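Local coordinates for protein glutamate racemase (Bacillus anthracis, PDB 2DWU) that belongs to the Asp/Glu/hydantoin racemase family, alpha/beta proteins with two parallel sheets, and here carries bound D-glutamic acid and a potassium ion, at residues B[51-54]-B[55-59]; B[83-86]-B[87-91]; B[60-63]-B[64-68]; B[220-223]-B[224-228]; B[165-168]-B[169-172]. One frame throughout, in Å; residues are numbered along the deposited sequence.

Contact 1 (B[51-54]-B[55-59]); sequences VEEV and QSFVF
The carbonyl oxygen Glu53 O takes two donors from the next turn of the helix. Phe57 N reaches it at 3.0 Å in the regular i to i+4 bond, and Ser56 OG, in the conformer described of two modelled, comes in at 2.7 Å, well off the direction of the C=O bond. A short hydroxyl side chain suits a helix because it can fold back to the carbonyl three residues earlier. The same oxygen sits 3.3 Å above the plane of the Phe57 ring, toward its rim. Glu53 swings its CG anti to the backbone N (chi1 -177°), which lays the methylene over a ring face: Glu53 CG is 3.2 Å from Phe57 CZ, unusually close. The carboxylate follows almost flat to the ring, the planes 11° apart, and its OE2 pairs with Arg49, while Arg43 makes a cation-pi contact with Phe57. Val54 CG1 meets Val58 CG2 at 4.1 Å, branched apolar groups suited to a buried helix face. This is the first part of helix 51-65, and Val54 packs on Tyr46 of the D-glutamic acid pocket, its side chain about 8 Å from that ligand. Val51 CG1 touches Gln55 CD, whose amide NE2 bonds to Ala83 O on helix 78-91. Glu53 thus offers aliphatic carbon to the ring, and the salt bridge to Arg49 would probably favour its ionised form.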
loop_
_atom_site.group_PDB
_atom_site.type_symbol
_atom_site.label_atom_id
_atom_site.label_comp_id
_atom_site.label_asym_id
_atom_site.label_seq_id
_atom_site.Cartn_x
_atom_site.Cartn_y
_atom_site.Cartn_z
ATOM N N VAL B 51 -28.937 6.760 2.984
ATOM C CA VAL B 51 -27.668 7.431 3.266
ATOM C C VAL B 51 -27.785 8.331 4.496
ATOM O O VAL B 51 -26.898 8.358 5.345
ATOM C CB VAL B 51 -27.213 8.310 2.065
ATOM C CG1 VAL B 51 -26.009 9.158 2.466
ATOM C CG2 VAL B 51 -26.830 7.435 0.883
ATOM N N GLU B 52 -28.881 9.081 4.584
ATOM C CA GLU B 52 -29.097 9.990 5.705
ATOM C C GLU B 52 -29.088 9.240 7.030
ATOM O O GLU B 52 -28.489 9.673 8.015
ATOM C CB GLU B 52 -30.433 10.726 5.522
ATOM C CG GLU B 52 -30.501 11.642 4.284
ATOM C CD GLU B 52 -30.370 10.915 2.931
ATOM O OE1 GLU B 52 -30.982 9.829 2.735
ATOM O OE2 GLU B 52 -29.657 11.453 2.045
ATOM N N GLU B 53 -29.749 8.096 7.059
ATOM C CA GLU B 53 -29.803 7.296 8.266
ATOM C C GLU B 53 -28.424 6.767 8.642
ATOM O O GLU B 53 -28.008 6.832 9.810
ATOM C CB GLU B 53 -30.759 6.131 8.064
ATOM C CG GLU B 53 -30.957 5.274 9.289
ATOM C CD GLU B 53 -32.208 4.418 9.191
ATOM O OE1 GLU B 53 -33.251 4.806 9.764
ATOM O OE2 GLU B 53 -32.155 3.360 8.539
ATOM N N VAL B 54 -27.724 6.207 7.661
ATOM C CA VAL B 54 -26.397 5.673 7.940
ATOM C C VAL B 54 -25.494 6.768 8.484
ATOM O O VAL B 54 -24.764 6.538 9.445
ATOM C CB VAL B 54 -25.765 5.068 6.682
ATOM C CG1 VAL B 54 -24.298 4.754 6.932
ATOM C CG2 VAL B 54 -26.505 3.805 6.304
ATOM N N GLN B 55 -25.531 7.954 7.876
ATOM C CA GLN B 55 -24.681 9.039 8.361
ATOM C C GLN B 55 -24.987 9.363 9.823
ATOM O O GLN B 55 -24.068 9.595 10.623
ATOM C CB GLN B 55 -24.869 10.307 7.537
ATOM C CG GLN B 55 -24.374 10.225 6.113
ATOM C CD GLN B 55 -24.481 11.557 5.386
ATOM O OE1 GLN B 55 -25.520 12.220 5.439
ATOM N NE2 GLN B 55 -23.412 11.954 4.707
ATOM N N SER B 56 -26.266 9.383 10.190
ATOM C CA SER B 56 -26.617 9.701 11.576
ATOM C C SER B 56 -26.093 8.633 12.531
ATOM O O SER B 56 -25.580 8.961 13.601
ATOM C CB SER B 56 -28.135 9.869 11.742
ATOM O OG SER B 56 -28.834 8.645 11.614
ATOM N N PHE B 57 -26.211 7.360 12.152
ATOM C CA PHE B 57 -25.707 6.276 12.999
ATOM C C PHE B 57 -24.183 6.316 13.156
ATOM O O PHE B 57 -23.646 5.985 14.224
ATOM C CB PHE B 57 -26.060 4.893 12.424
ATOM C CG PHE B 57 -27.533 4.619 12.309
ATOM C CD1 PHE B 57 -28.476 5.422 12.942
ATOM C CD2 PHE B 57 -27.966 3.495 11.606
ATOM C CE1 PHE B 57 -29.842 5.105 12.880
ATOM C CE2 PHE B 57 -29.331 3.169 11.541
ATOM C CZ PHE B 57 -30.260 3.984 12.185
ATOM N N VAL B 58 -23.484 6.642 12.074
ATOM C CA VAL B 58 -22.030 6.704 12.116
ATOM C C VAL B 58 -21.600 7.844 13.037
ATOM O O VAL B 58 -20.676 7.688 13.837
ATOM C CB VAL B 58 -21.456 6.903 10.703
ATOM C CG1 VAL B 58 -19.965 7.272 10.778
ATOM C CG2 VAL B 58 -21.648 5.592 9.887
ATOM N N PHE B 59 -22.272 8.983 12.942
ATOM C CA PHE B 59 -21.900 10.075 13.828
ATOM C C PHE B 59 -22.172 9.751 15.292
ATOM O O PHE B 59 -21.480 10.266 16.177
ATOM C CB PHE B 59 -22.565 11.380 13.393
ATOM C CG PHE B 59 -21.747 12.140 12.383
ATOM C CD1 PHE B 59 -22.015 12.033 11.017
ATOM C CD2 PHE B 59 -20.644 12.891 12.789
ATOM C CE1 PHE B 59 -21.200 12.650 10.072
ATOM C CE2 PHE B 59 -19.819 13.514 11.853
ATOM C CZ PHE B 59 -20.094 13.393 10.486
#

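Contact 2 (B[83-86]-B[87-91]); sequences ATLA and ALQEA
Thr84 and Leu88 meet one turn apart on helix 78-91, the helix of a beta-alpha-beta unit running from strand 70-75 to strand 96-98. The backbone bonds are regular: Leu88 N gives its hydrogen to Thr84 O at 2.9 Å, and Gln89 N to Leu85 O and Glu90 N to Ala86 O continue the ladder. In side-chain packing, Leu88 CG lies 3.5 Å from the hydroxyl Thr84 OG1, which in the one of two conformers described here is buried with no polar partner in the model; the apolar touch is Leu88 CD1 with Thr84 CG2, 4.0 Å apart. These side chains face helix 51-65, where Val58, Phe59 and Val62 receive them, a fitting place for a leucine and a small branched threonine. Along another side of the helix, Gln89 spreads its extended chain past Leu85. The leucine, with CG anti to its own N (chi1 -174°), meets the amide at 3.8 Å between Leu85 CG and Gln89 CD, while Gln89 NE2 donates a hydrogen bond to Val96 O at the start of the next strand. One water sits where the helix is irregular, Thr84 having a phi of -135°. Ala83 O and Ala87 N stand 5.9 Å apart, too far for a direct bond, and the water spans them, accepting from Ala87 N at 2.9 Å and donating weakly to Ala83 O at 3.3 Å.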
loop_
_atom_site.group_PDB
_atom_site.type_symbol
_atom_site.label_atom_id
_atom_site.label_comp_id
_atom_site.label_asym_id
_atom_site.label_seq_id
_atom_site.Cartn_x
_atom_site.Cartn_y
_atom_site.Cartn_z
ATOM N N ALA B 83 -21.260 6.311 2.633
ATOM C CA ALA B 83 -22.208 7.327 3.020
ATOM C C ALA B 83 -21.673 8.520 3.798
ATOM O O ALA B 83 -22.185 9.636 3.665
ATOM C CB ALA B 83 -23.304 6.668 3.863
ATOM N N THR B 84 -20.598 8.336 4.553
ATOM C CA THR B 84 -20.152 9.443 5.396
ATOM C C THR B 84 -18.680 9.817 5.453
ATOM O O THR B 84 -18.317 10.759 6.162
ATOM C CB THR B 84 -20.618 9.198 6.848
ATOM O OG1 THR B 84 -20.151 10.253 7.698
ATOM C CG2 THR B 84 -20.061 7.895 7.357
ATOM N N LEU B 85 -17.823 9.113 4.725
ATOM C CA LEU B 85 -16.400 9.441 4.802
ATOM C C LEU B 85 -16.082 10.928 4.606
ATOM O O LEU B 85 -15.334 11.504 5.399
ATOM C CB LEU B 85 -15.574 8.606 3.815
ATOM C CG LEU B 85 -14.051 8.817 3.971
ATOM C CD1 LEU B 85 -13.542 8.365 5.323
ATOM C CD2 LEU B 85 -13.347 8.032 2.859
ATOM N N ALA B 86 -16.657 11.542 3.581
ATOM C CA ALA B 86 -16.390 12.958 3.327
ATOM C C ALA B 86 -16.832 13.818 4.501
ATOM O O ALA B 86 -16.116 14.741 4.910
ATOM C CB ALA B 86 -17.104 13.415 2.050
ATOM N N ALA B 87 -18.000 13.510 5.045
ATOM C CA ALA B 87 -18.531 14.279 6.170
ATOM C C ALA B 87 -17.629 14.170 7.394
ATOM O O ALA B 87 -17.398 15.157 8.109
ATOM C CB ALA B 87 -19.921 13.801 6.505
ATOM N N LEU B 88 -17.118 12.968 7.636
ATOM C CA LEU B 88 -16.238 12.736 8.774
ATOM C C LEU B 88 -14.887 13.426 8.623
ATOM O O LEU B 88 -14.379 14.016 9.575
ATOM C CB LEU B 88 -16.010 11.233 8.977
ATOM C CG LEU B 88 -17.189 10.423 9.513
ATOM C CD1 LEU B 88 -16.847 8.938 9.468
ATOM C CD2 LEU B 88 -17.513 10.859 10.924
ATOM N N GLN B 89 -14.305 13.357 7.432
ATOM C CA GLN B 89 -13.002 13.957 7.206
ATOM C C GLN B 89 -13.086 15.465 7.369
ATOM O O GLN B 89 -12.127 16.099 7.809
ATOM C CB GLN B 89 -12.476 13.578 5.821
ATOM C CG GLN B 89 -12.213 12.079 5.722
ATOM C CD GLN B 89 -11.618 11.651 4.396
ATOM O OE1 GLN B 89 -11.995 12.163 3.335
ATOM N NE2 GLN B 89 -10.698 10.685 4.447
ATOM N N GLU B 90 -14.240 16.024 7.036
ATOM C CA GLU B 90 -14.451 17.460 7.173
ATOM C C GLU B 90 -14.628 17.820 8.649
ATOM O O GLU B 90 -14.024 18.776 9.143
ATOM C CB GLU B 90 -15.703 17.876 6.394
ATOM C CG GLU B 90 -15.977 19.384 6.331
ATOM C CD GLU B 90 -16.258 20.021 7.691
ATOM O OE1 GLU B 90 -17.122 19.501 8.441
ATOM O OE2 GLU B 90 -15.619 21.056 8.006
ATOM N N ALA B 91 -15.456 17.049 9.347
ATOM C CA ALA B 91 -15.759 17.302 10.752
ATOM C C ALA B 91 -14.625 17.102 11.762
ATOM O O ALA B 91 -14.482 17.896 12.697
ATOM C CB ALA B 91 -16.960 16.468 11.174
HETATM O O HOH W 1 -20.043 12.164 3.498
#

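Contact 3 (B[60-63]-B[64-68]); sequences EMVE and FLKQF
Two torsions bring buried Val62 and exposed Glu63 to the same lysine: Val62 puts CG1 anti to its backbone N (chi1 170°), pointing it at Lys66, and Glu63 bends at CG (chi2 -52°), turning its carboxylate that way too. Val62 CG1 then lies 4.0 Å from Lys66 CE, and Glu63 OE2 comes within 3.6 Å of Lys66 CD. The lysine touches both residues with its methylenes, crossing the valine methyl obliquely with CD and CE while its amine leads away; Glu63 OE2 and Lys66 NZ remain 5.4 Å apart, too far for a salt bridge, though the opposite charges probably attract weakly. In the backbone, Leu65 N bonds to Met61 O at 3.0 Å. The following bond, from Lys66 N to Val62 O, is normal in length at 2.9 Å but bent, 138° at the hydrogen, as the helix gives way to a type I turn from Leu65 to Phe68 closed by Phe68 N to Leu65 O at 2.9 Å. Met61 O also lies near the plane of the Phe64 ring, at its edge, and that ring meets Phe240 edge-to-face. The large apolar residues belong to the inner face: Met61, Val62 and Leu65 all reach Leu13, with Ile38 and Leu73 on the flanking strands. Helix 51-65 thus packs across strand 9-14 on its way from strand 35-39 to strand 70-75, the beta-alpha-beta crossover of a parallel alpha/beta sheet.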
loop_
_atom_site.group_PDB
_atom_site.type_symbol
_atom_site.label_atom_id
_atom_site.label_comp_id
_atom_site.label_asym_id
_atom_site.label_seq_id
_atom_site.Cartn_x
_atom_site.Cartn_y
_atom_site.Cartn_z
ATOM N N GLU B 60 -23.169 8.912 15.563
ATOM C CA GLU B 60 -23.443 8.480 16.934
ATOM C C GLU B 60 -22.270 7.598 17.406
ATOM O O GLU B 60 -21.852 7.680 18.549
ATOM C CB GLU B 60 -24.747 7.674 17.017
ATOM C CG GLU B 60 -25.978 8.485 16.688
ATOM C CD GLU B 60 -27.268 7.775 17.040
ATOM O OE1 GLU B 60 -27.253 6.536 17.255
ATOM O OE2 GLU B 60 -28.319 8.462 17.101
ATOM N N MET B 61 -21.731 6.756 16.528
ATOM C CA MET B 61 -20.596 5.928 16.927
ATOM C C MET B 61 -19.357 6.793 17.139
ATOM O O MET B 61 -18.543 6.505 18.013
ATOM C CB MET B 61 -20.288 4.834 15.880
ATOM C CG MET B 61 -21.274 3.681 15.914
ATOM S SD MET B 61 -20.808 2.290 14.895
ATOM C CE MET B 61 -21.323 2.851 13.238
ATOM N N VAL B 62 -19.200 7.839 16.334
ATOM C CA VAL B 62 -18.038 8.718 16.497
ATOM C C VAL B 62 -18.113 9.414 17.863
ATOM O O VAL B 62 -17.093 9.584 18.529
ATOM C CB VAL B 62 -17.954 9.778 15.375
ATOM C CG1 VAL B 62 -16.876 10.833 15.703
ATOM C CG2 VAL B 62 -17.615 9.091 14.054
ATOM N N GLU B 63 -19.318 9.794 18.283
ATOM C CA GLU B 63 -19.486 10.446 19.580
ATOM C C GLU B 63 -19.051 9.509 20.687
ATOM O O GLU B 63 -18.464 9.947 21.683
ATOM C CB GLU B 63 -20.945 10.874 19.804
ATOM C CG GLU B 63 -21.302 12.153 19.072
ATOM C CD GLU B 63 -20.321 13.283 19.371
ATOM O OE1 GLU B 63 -20.222 13.685 20.553
ATOM O OE2 GLU B 63 -19.646 13.761 18.429
ATOM N N PHE B 64 -19.336 8.218 20.523
ATOM C CA PHE B 64 -18.924 7.234 21.499
ATOM C C PHE B 64 -17.401 7.128 21.522
ATOM O O PHE B 64 -16.778 7.122 22.593
ATOM C CB PHE B 64 -19.508 5.855 21.165
ATOM C CG PHE B 64 -18.910 4.741 21.984
ATOM C CD1 PHE B 64 -19.253 4.575 23.319
ATOM C CD2 PHE B 64 -17.951 3.895 21.430
ATOM C CE1 PHE B 64 -18.647 3.582 24.098
ATOM C CE2 PHE B 64 -17.342 2.903 22.196
ATOM C CZ PHE B 64 -17.692 2.746 23.537
ATOM N N LEU B 65 -16.790 7.027 20.345
ATOM C CA LEU B 65 -15.339 6.880 20.270
ATOM C C LEU B 65 -14.572 8.099 20.774
ATOM O O LEU B 65 -13.435 7.975 21.233
ATOM C CB LEU B 65 -14.921 6.549 18.824
ATOM C CG LEU B 65 -15.357 5.159 18.347
ATOM C CD1 LEU B 65 -15.003 4.988 16.848
ATOM C CD2 LEU B 65 -14.675 4.063 19.180
ATOM N N LYS B 66 -15.201 9.268 20.714
ATOM C CA LYS B 66 -14.550 10.501 21.151
ATOM C C LYS B 66 -14.281 10.522 22.647
ATOM O O LYS B 66 -13.562 11.396 23.142
ATOM C CB LYS B 66 -15.388 11.713 20.748
ATOM C CG LYS B 66 -15.118 12.191 19.352
ATOM C CD LYS B 66 -16.121 13.260 18.944
ATOM C CE LYS B 66 -15.622 14.017 17.734
ATOM N NZ LYS B 66 -14.383 14.792 18.064
ATOM N N GLN B 67 -14.850 9.563 23.368
ATOM C CA GLN B 67 -14.638 9.476 24.806
ATOM C C GLN B 67 -13.238 8.920 25.075
ATOM O O GLN B 67 -12.729 8.989 26.200
ATOM C CB GLN B 67 -15.712 8.584 25.431
ATOM C CG GLN B 67 -17.128 9.101 25.149
ATOM C CD GLN B 67 -18.212 8.199 25.729
ATOM O OE1 GLN B 67 -18.383 7.054 25.300
ATOM N NE2 GLN B 67 -18.943 8.712 26.721
ATOM N N PHE B 68 -12.617 8.378 24.027
ATOM C CA PHE B 68 -11.274 7.809 24.119
ATOM C C PHE B 68 -10.262 8.713 23.446
ATOM O O PHE B 68 -10.619 9.554 22.613
ATOM C CB PHE B 68 -11.222 6.440 23.434
ATOM C CG PHE B 68 -12.183 5.447 23.994
ATOM C CD1 PHE B 68 -13.482 5.383 23.517
ATOM C CD2 PHE B 68 -11.791 4.569 25.001
ATOM C CE1 PHE B 68 -14.381 4.457 24.026
ATOM C CE2 PHE B 68 -12.682 3.637 25.520
ATOM C CZ PHE B 68 -13.987 3.583 25.024
#

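Contact 4 (B[220-223]-B[224-228]); sequences STIL and QHKGI
Leu223 lays its CD2 methyl against the end of Ile228, 3.6 Å from Ile228 CD1, and the two side chains cross at about a right angle where helix 211-226 ends. The isoleucine can fold back because its CG1 sits between the backbone N and the carbonyl carbon (chi1 59°), bringing Ile228 CG1 also within 3.5 Å of Leu223 O. The same residues take part in a Schellman motif: Ile228 N gives an almost straight bond of 3.0 Å, 173° at the hydrogen, to Leu223 O, and Gly227 N bonds to Gln224 O, also at 3.0 Å. Gly227 turns the chain with a phi of 71°, a conformation that glycine adopts readily. One turn back the ladder is ordinary, Gln224 N to Ser220 O and His225 N to Thr221 O. Ile222 and Lys226 run side by side, pointing the same way, with Ile222 CG2 4.1 Å from Lys226 CG, and Lys226 CG crowds Ile222 O at 3.0 Å. Ser220 OG and Gln224 OE1 both bond to Arg105 NH1 of the second subunit, while Thr221 OG1 bonds to Ile217 O one turn back in its own helix. Lys71 bonds to Ile228 O. Apolar residues thus cover a helix end where two backbone N-H groups bond back into the last turn, while Ser220 and Gln224, one turn apart, face the other subunit and share one arginine; its positive charge would probably also polarise the two oxygens it binds.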
loop_
_atom_site.group_PDB
_atom_site.type_symbol
_atom_site.label_atom_id
_atom_site.label_comp_id
_atom_site.label_asym_id
_atom_site.label_seq_id
_atom_site.Cartn_x
_atom_site.Cartn_y
_atom_site.Cartn_z
ATOM N N SER B 220 -1.115 2.467 8.146
ATOM C CA SER B 220 0.305 2.432 8.504
ATOM C C SER B 220 1.077 3.580 7.802
ATOM O O SER B 220 1.853 4.315 8.427
ATOM C CB SER B 220 0.895 1.041 8.145
ATOM O OG SER B 220 2.292 0.994 8.438
ATOM N N THR B 221 0.827 3.744 6.509
ATOM C CA THR B 221 1.477 4.754 5.715
ATOM C C THR B 221 1.207 6.155 6.275
ATOM O O THR B 221 2.124 6.971 6.430
ATOM C CB THR B 221 0.953 4.692 4.252
ATOM O OG1 THR B 221 1.213 3.400 3.693
ATOM C CG2 THR B 221 1.629 5.776 3.410
ATOM N N ILE B 222 -0.054 6.422 6.596
ATOM C CA ILE B 222 -0.436 7.726 7.088
ATOM C C ILE B 222 0.078 7.986 8.495
ATOM O O ILE B 222 0.565 9.078 8.785
ATOM C CB ILE B 222 -1.968 7.902 7.013
ATOM C CG1 ILE B 222 -2.392 7.993 5.540
ATOM C CG2 ILE B 222 -2.395 9.230 7.679
ATOM C CD1 ILE B 222 -3.908 7.798 5.352
ATOM N N LEU B 223 -0.010 7.001 9.381
ATOM C CA LEU B 223 0.495 7.234 10.739
ATOM C C LEU B 223 1.995 7.520 10.684
ATOM O O LEU B 223 2.476 8.398 11.390
ATOM C CB LEU B 223 0.259 6.017 11.639
ATOM C CG LEU B 223 -1.196 5.620 11.938
ATOM C CD1 LEU B 223 -1.211 4.303 12.769
ATOM C CD2 LEU B 223 -1.900 6.764 12.665
ATOM N N GLN B 224 2.737 6.797 9.849
ATOM C CA GLN B 224 4.172 7.058 9.813
ATOM C C GLN B 224 4.485 8.401 9.157
ATOM O O GLN B 224 5.377 9.126 9.615
ATOM C CB GLN B 224 4.908 5.914 9.127
ATOM C CG GLN B 224 6.440 6.060 9.209
ATOM C CD GLN B 224 7.125 4.722 9.118
ATOM O OE1 GLN B 224 6.661 3.825 8.421
ATOM N NE2 GLN B 224 8.257 4.583 9.809
ATOM N N HIS B 225 3.743 8.747 8.108
ATOM C CA HIS B 225 3.939 10.034 7.442
ATOM C C HIS B 225 3.758 11.169 8.441
ATOM O O HIS B 225 4.516 12.159 8.435
ATOM C CB HIS B 225 2.912 10.186 6.315
ATOM C CG HIS B 225 2.794 11.583 5.796
ATOM N ND1 HIS B 225 3.818 12.217 5.132
ATOM C CD2 HIS B 225 1.783 12.483 5.878
ATOM C CE1 HIS B 225 3.448 13.445 4.825
ATOM N NE2 HIS B 225 2.217 13.633 5.268
ATOM N N LYS B 226 2.751 11.024 9.294
ATOM C CA LYS B 226 2.427 12.027 10.304
ATOM C C LYS B 226 3.336 11.964 11.529
ATOM O O LYS B 226 3.285 12.854 12.375
ATOM C CB LYS B 226 0.978 11.868 10.738
ATOM C CG LYS B 226 -0.021 11.924 9.591
ATOM C CD LYS B 226 -0.604 13.288 9.460
ATOM C CE LYS B 226 -1.427 13.626 10.693
ATOM N NZ LYS B 226 -1.907 15.023 10.656
ATOM N N GLY B 227 4.160 10.929 11.625
ATOM C CA GLY B 227 5.061 10.796 12.764
ATOM C C GLY B 227 4.346 10.451 14.060
ATOM O O GLY B 227 4.784 10.864 15.148
ATOM N N ILE B 228 3.272 9.666 13.967
ATOM C CA ILE B 228 2.497 9.320 15.152
ATOM C C ILE B 228 2.331 7.830 15.436
ATOM O O ILE B 228 1.350 7.413 16.049
ATOM C CB ILE B 228 1.100 9.989 15.122
ATOM C CG1 ILE B 228 0.322 9.557 13.881
ATOM C CG2 ILE B 228 1.253 11.522 15.119
ATOM C CD1 ILE B 228 -1.111 10.082 13.807
#

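Contact 5 (B[165-168]-B[169-172]); sequences VTQQ and VKQA
Four successive i to i+4 bonds knit residues 165-168 to 169-172 into regular alpha-helix: Val169 N to Val165 O at 2.8 Å, Lys170 N to Thr166 O, Gln171 N to Gln167 O, and Ala172 N to Gln168 O at 2.9 Å. Val165 and Val169 lie side by side on the buried face, Val165 CG1 4.1 Å from Val169 CG2, both touching Tyr197 of helix 195-202. Small Ala172 continues this side toward Leu151. Gln167 and Gln171 take the exposed flank, while Gln168 borders helix 151-157. Gln167 bends at CG (chi2 67°), which brings its NE2 within 3.8 Å of Lys170 CD, a contact with the lysine's aliphatic part, while NZ forms a salt bridge with Glu201. Gln171 stretches its amide back beside Gln167 CG, with NE2 4.0 Å away, and the two amide planes stand 45° apart. Gln168 turns its amide more steeply, 74° from that of Gln171; its OE1 and NE2 are both 3.9 Å from Gln171 OE1, and neither pair is a hydrogen bond. Apolar inside and amide or charged outside, this is an amphipathic helix of the parallel alpha/beta domain, in the connection leading from strand 142-147 across strand 115-120 to strand 183-187.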
loop_
_atom_site.group_PDB
_atom_site.type_symbol
_atom_site.label_atom_id
_atom_site.label_comp_id
_atom_site.label_asym_id
_atom_site.label_seq_id
_atom_site.Cartn_x
_atom_site.Cartn_y
_atom_site.Cartn_z
ATOM N N VAL B 165 -23.644 -21.714 0.238
ATOM C CA VAL B 165 -22.702 -20.611 0.034
ATOM C C VAL B 165 -22.236 -20.634 -1.426
ATOM O O VAL B 165 -22.217 -19.606 -2.102
ATOM C CB VAL B 165 -21.484 -20.714 0.996
ATOM C CG1 VAL B 165 -20.503 -19.550 0.729
ATOM C CG2 VAL B 165 -21.959 -20.644 2.474
ATOM N N THR B 166 -21.900 -21.814 -1.930
ATOM C CA THR B 166 -21.456 -21.906 -3.312
ATOM C C THR B 166 -22.520 -21.398 -4.285
ATOM O O THR B 166 -22.196 -20.694 -5.232
ATOM C CB THR B 166 -21.091 -23.344 -3.690
ATOM O OG1 THR B 166 -20.002 -23.791 -2.876
ATOM C CG2 THR B 166 -20.672 -23.419 -5.154
ATOM N N GLN B 167 -23.786 -21.749 -4.054
ATOM C CA GLN B 167 -24.850 -21.308 -4.933
ATOM C C GLN B 167 -25.063 -19.809 -4.872
ATOM O O GLN B 167 -25.303 -19.164 -5.904
ATOM C CB GLN B 167 -26.169 -22.010 -4.589
ATOM C CG GLN B 167 -27.083 -22.116 -5.795
ATOM C CD GLN B 167 -26.507 -23.044 -6.873
ATOM O OE1 GLN B 167 -26.290 -24.233 -6.625
ATOM N NE2 GLN B 167 -26.254 -22.507 -8.063
ATOM N N GLN B 168 -24.972 -19.253 -3.664
ATOM C CA GLN B 168 -25.180 -17.819 -3.490
ATOM C C GLN B 168 -24.032 -17.022 -4.091
ATOM O O GLN B 168 -24.263 -15.964 -4.668
ATOM C CB GLN B 168 -25.373 -17.465 -2.006
ATOM C CG GLN B 168 -26.748 -17.913 -1.452
ATOM C CD GLN B 168 -27.904 -17.511 -2.344
ATOM O OE1 GLN B 168 -28.095 -16.333 -2.627
ATOM N NE2 GLN B 168 -28.681 -18.486 -2.794
ATOM N N VAL B 169 -22.811 -17.531 -3.962
ATOM C CA VAL B 169 -21.658 -16.844 -4.546
ATOM C C VAL B 169 -21.761 -16.931 -6.080
ATOM O O VAL B 169 -21.481 -15.948 -6.791
ATOM C CB VAL B 169 -20.329 -17.450 -4.043
ATOM C CG1 VAL B 169 -19.137 -16.908 -4.874
ATOM C CG2 VAL B 169 -20.133 -17.078 -2.560
ATOM N N LYS B 170 -22.195 -18.091 -6.592
ATOM C CA LYS B 170 -22.350 -18.258 -8.039
ATOM C C LYS B 170 -23.355 -17.248 -8.595
ATOM O O LYS B 170 -23.106 -16.569 -9.611
ATOM C CB LYS B 170 -22.808 -19.693 -8.376
ATOM C CG LYS B 170 -23.040 -19.916 -9.872
ATOM C CD LYS B 170 -23.328 -21.372 -10.196
ATOM C CE LYS B 170 -22.146 -22.248 -9.813
ATOM N NZ LYS B 170 -20.915 -21.946 -10.623
ATOM N N GLN B 171 -24.492 -17.131 -7.919
ATOM C CA GLN B 171 -25.536 -16.222 -8.337
ATOM C C GLN B 171 -25.114 -14.762 -8.239
ATOM O O GLN B 171 -25.422 -13.947 -9.115
ATOM C CB GLN B 171 -26.787 -16.434 -7.482
ATOM C CG GLN B 171 -27.553 -17.697 -7.805
ATOM C CD GLN B 171 -28.798 -17.848 -6.951
ATOM O OE1 GLN B 171 -29.260 -16.886 -6.322
ATOM N NE2 GLN B 171 -29.356 -19.052 -6.933
ATOM N N ALA B 172 -24.402 -14.426 -7.171
ATOM C CA ALA B 172 -23.977 -13.048 -6.977
ATOM C C ALA B 172 -22.952 -12.604 -8.012
ATOM O O ALA B 172 -22.991 -11.462 -8.458
ATOM C CB ALA B 172 -23.383 -12.867 -5.563
#

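Overall arrangement
From the N terminus the order is contact 1, contact 3, contact 2, contact 5 and contact 4. Each is local to one helix, so none closes a long loop, and none nests in or crosses another. Contacts 1 and 3 adjoin on helix 51-65, and both touch contact 2 on helix 78-91: Val58 and Phe59 meet Thr84, Val62 meets Leu88. The helices of these three pack with the six-stranded sheet. Contact 5 lies with the four-stranded sheet, its centre about 37 Å from that of contact 3. Contact 4 ends helix 211-226, which follows the last strand of that smaller sheet and precedes strand 238-241 of the larger; its nearest atoms are about 7 Å from contact 2, without touching.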